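PDB 4GRX: aminotransferase from Paracoccus denitrificans, which is a pyridoxal phosphate-dependent class III omega-aminotransferase that probably transfers amino groups from amines or omega-amino acids to keto acids. Local coordinates for residues A253-L258 with I263-D268. Numbering follows the deposited sequence.
Sequences AILPIL and IPMISD
Leu258 meets segment 263-268 with both of its methyl branches. CD1 of Leu258 lies against the start of the Met265 side chain, 3.7 Å from CG of Met265, while CD2 of Leu258 rests 3.9 Å from CG2 of Ile263, the Leu258 and Ile263 side chains crossing at about a right angle. Met265 keeps CG anti to its backbone N (chi1 -169°), which sets that carbon against both leucines and leaves CG of Met265 3.9 Å from CD1 of Leu255, one turn back from Leu258. Beside this apolar patch, Ile263 N donates a nearly straight hydrogen bond of 3.0 Å to Leu258 O, tying the chain to the helix just before the strand starts. The contact is the helix-to-strand half of a beta-alpha-beta unit, in which helix 250-260 follows strand 229-234 and leads into strand 265-268 of the mixed seven-stranded sheet, the large-domain sheet of fold type I aminotransferases. Phe232 on strand 229-234 touches both Leu258 and Met265, and Ile221 of helix 206-224 packs on Ile263. At the far end of the strand, Asp268 OD2 is hydrogen-bonded to His163 ND1 and Asn133 ND2, near the pyridine nitrogen of the cofactor carried by the modified Lys297.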
ATOM      1  N   ALA A 253      -6.749   7.578 -31.699  1.00 36.12           N
ATOM      2  CA  ALA A 253      -8.097   7.067 -31.998  0.83 36.15           C
ATOM      3  C   ALA A 253      -8.925   6.838 -30.728  1.00 34.87           C
ATOM      4  O   ALA A 253     -10.144   7.014 -30.742  1.00 35.12           O
ATOM      5  CB  ALA A 253      -8.021   5.783 -32.806  0.78 36.22           C
ATOM      6  N   ILE A 254      -8.253   6.437 -29.641  1.00 33.78           N
ATOM      7  CA  ILE A 254      -8.895   6.061 -28.375  1.00 32.34           C
ATOM      8  C   ILE A 254      -9.443   7.240 -27.569  1.00 31.95           C
ATOM      9  O   ILE A 254     -10.579   7.177 -27.098  1.00 31.77           O
ATOM     10  CB  ILE A 254      -7.953   5.172 -27.500  1.00 31.53           C
ATOM     11  CG1 ILE A 254      -7.969   3.730 -28.012  1.00 31.63           C
ATOM     12  CG2 ILE A 254      -8.332   5.177 -26.018  1.00 29.90           C
ATOM     13  CD1 ILE A 254      -9.239   2.970 -27.711  1.00 30.86           C
ATOM     14  N   LEU A 255      -8.666   8.310 -27.422  1.00 32.18           N
ATOM     15  CA  LEU A 255      -9.087   9.416 -26.556  1.00 32.19           C
ATOM     16  C   LEU A 255     -10.361  10.169 -26.917  1.00 33.21           C
ATOM     17  O   LEU A 255     -11.198  10.402 -26.035  1.00 32.82           O
ATOM     18  CB  LEU A 255      -7.948  10.388 -26.275  1.00 32.64           C
ATOM     19  CG  LEU A 255      -7.395  10.184 -24.873  1.00 31.33           C
ATOM     20  CD1 LEU A 255      -6.471   8.981 -24.858  1.00 30.88           C
ATOM     21  CD2 LEU A 255      -6.657  11.420 -24.422  1.00 31.80           C
ATOM     22  N   PRO A 256     -10.532  10.550 -28.202  1.00 34.85           N
ATOM     23  CA  PRO A 256     -11.758  11.268 -28.585  1.00 35.97           C
ATOM     24  C   PRO A 256     -13.049  10.514 -28.241  1.00 35.30           C
ATOM     25  O   PRO A 256     -14.023  11.137 -27.816  1.00 34.98           O
ATOM     26  CB  PRO A 256     -11.606  11.421 -30.096  1.00 37.46           C
ATOM     27  CG  PRO A 256     -10.131  11.503 -30.279  1.00 37.82           C
ATOM     28  CD  PRO A 256      -9.617  10.441 -29.351  1.00 35.99           C
ATOM     29  N   ILE A 257     -13.039   9.186 -28.398  1.00 34.93           N
ATOM     30  CA  ILE A 257     -14.198   8.357 -28.056  1.00 34.09           C
ATOM     31  C   ILE A 257     -14.478   8.504 -26.562  1.00 32.83           C
ATOM     32  O   ILE A 257     -15.634   8.661 -26.154  1.00 32.41           O
ATOM     33  CB  ILE A 257     -13.983   6.877 -28.463  1.00 33.79           C
ATOM     34  CG1 ILE A 257     -13.760   6.763 -29.980  1.00 35.17           C
ATOM     35  CG2 ILE A 257     -15.169   6.010 -28.069  1.00 33.02           C
ATOM     36  CD1 ILE A 257     -13.176   5.439 -30.431  1.00 34.93           C
ATOM     37  N   LEU A 258     -13.419   8.508 -25.753  1.00 32.00           N
ATOM     38  CA  LEU A 258     -13.585   8.657 -24.312  1.00 31.13           C
ATOM     39  C   LEU A 258     -14.072  10.053 -23.924  1.00 32.65           C
ATOM     40  O   LEU A 258     -14.871  10.188 -22.997  1.00 32.21           O
ATOM     41  CB  LEU A 258     -12.303   8.302 -23.558  1.00 29.60           C
ATOM     42  CG  LEU A 258     -11.750   6.887 -23.681  1.00 28.42           C
ATOM     43  CD1 LEU A 258     -10.420   6.827 -22.967  1.00 27.66           C
ATOM     44  CD2 LEU A 258     -12.695   5.850 -23.101  1.00 27.65           C
ATOM     45  N   ILE A 263     -15.964   9.650 -20.292  1.00 29.08           N
ATOM     46  CA  ILE A 263     -15.234   8.624 -19.548  1.00 27.28           C
ATOM     47  C   ILE A 263     -13.804   9.105 -19.264  1.00 26.94           C
ATOM     48  O   ILE A 263     -12.971   9.158 -20.173  1.00 27.03           O
ATOM     49  CB  ILE A 263     -15.204   7.284 -20.321  1.00 26.88           C
ATOM     50  CG1 ILE A 263     -16.640   6.802 -20.556  1.00 27.26           C
ATOM     51  CG2 ILE A 263     -14.352   6.242 -19.592  1.00 25.67           C
ATOM     52  CD1 ILE A 263     -16.765   5.575 -21.435  1.00 27.64           C
ATOM     53  N   PRO A 264     -13.518   9.458 -17.998  1.00 26.43           N
ATOM     54  CA  PRO A 264     -12.188   9.863 -17.566  1.00 26.15           C
ATOM     55  C   PRO A 264     -11.086   8.919 -18.051  1.00 25.54           C
ATOM     56  O   PRO A 264     -11.228   7.688 -17.984  1.00 25.26           O
ATOM     57  CB  PRO A 264     -12.304   9.817 -16.048  1.00 25.95           C
ATOM     58  CG  PRO A 264     -13.727  10.220 -15.804  1.00 26.40           C
ATOM     59  CD  PRO A 264     -14.492   9.518 -16.888  1.00 26.26           C
ATOM     60  N   MET A 265     -10.003   9.494 -18.554  1.00 25.49           N
ATOM     61  CA  MET A 265      -8.883   8.711 -19.040  1.00 24.82           C
ATOM     62  C   MET A 265      -7.717   8.880 -18.088  1.00 24.37           C
ATOM     63  O   MET A 265      -7.232   9.989 -17.867  1.00 24.74           O
ATOM     64  CB  MET A 265      -8.493   9.117 -20.471  1.00 25.61           C
ATOM     65  CG  MET A 265      -7.519   8.171 -21.138  1.00 25.34           C
ATOM     66  SD  MET A 265      -5.823   8.481 -20.613  1.00 25.77           S
ATOM     67  CE  MET A 265      -5.064   6.906 -21.013  1.00 25.04           C
ATOM     68  N   ILE A 266      -7.268   7.759 -17.534  1.00 23.55           N
ATOM     69  CA  ILE A 266      -6.212   7.768 -16.543  1.00 23.03           C
ATOM     70  C   ILE A 266      -4.982   7.122 -17.143  1.00 23.12           C
ATOM     71  O   ILE A 266      -5.054   6.007 -17.684  1.00 22.81           O
ATOM     72  CB  ILE A 266      -6.630   6.969 -15.303  1.00 22.25           C
ATOM     73  CG1 ILE A 266      -8.073   7.309 -14.882  1.00 22.11           C
ATOM     74  CG2 ILE A 266      -5.595   7.111 -14.191  1.00 22.10           C
ATOM     75  CD1 ILE A 266      -8.235   8.649 -14.223  1.00 22.66           C
ATOM     76  N   SER A 267      -3.857   7.824 -17.054  1.00 23.58           N
ATOM     77  CA  SER A 267      -2.596   7.281 -17.531  1.00 23.96           C
ATOM     78  C   SER A 267      -1.766   6.674 -16.407  1.00 23.59           C
ATOM     79  O   SER A 267      -1.293   7.375 -15.512  1.00 24.17           O
ATOM     80  CB  SER A 267      -1.785   8.341 -18.285  1.00 24.91           C
ATOM     81  OG  SER A 267      -0.608   7.753 -18.828  1.00 25.17           O
ATOM     82  N   ASP A 268      -1.591   5.365 -16.461  1.00 23.17           N
ATOM     83  CA  ASP A 268      -0.756   4.685 -15.487  1.00 23.00           C
ATOM     84  C   ASP A 268       0.721   4.832 -15.876  1.00 23.52           C
ATOM     85  O   ASP A 268       1.238   4.098 -16.713  1.00 23.77           O
ATOM     86  CB  ASP A 268      -1.174   3.215 -15.351  1.00 22.43           C
ATOM     87  CG  ASP A 268      -0.527   2.533 -14.154  1.00 22.26           C
ATOM     88  OD1 ASP A 268       0.470   3.090 -13.623  1.00 22.21           O
ATOM     89  OD2 ASP A 268      -1.005   1.438 -13.767  1.00 21.71           O
TER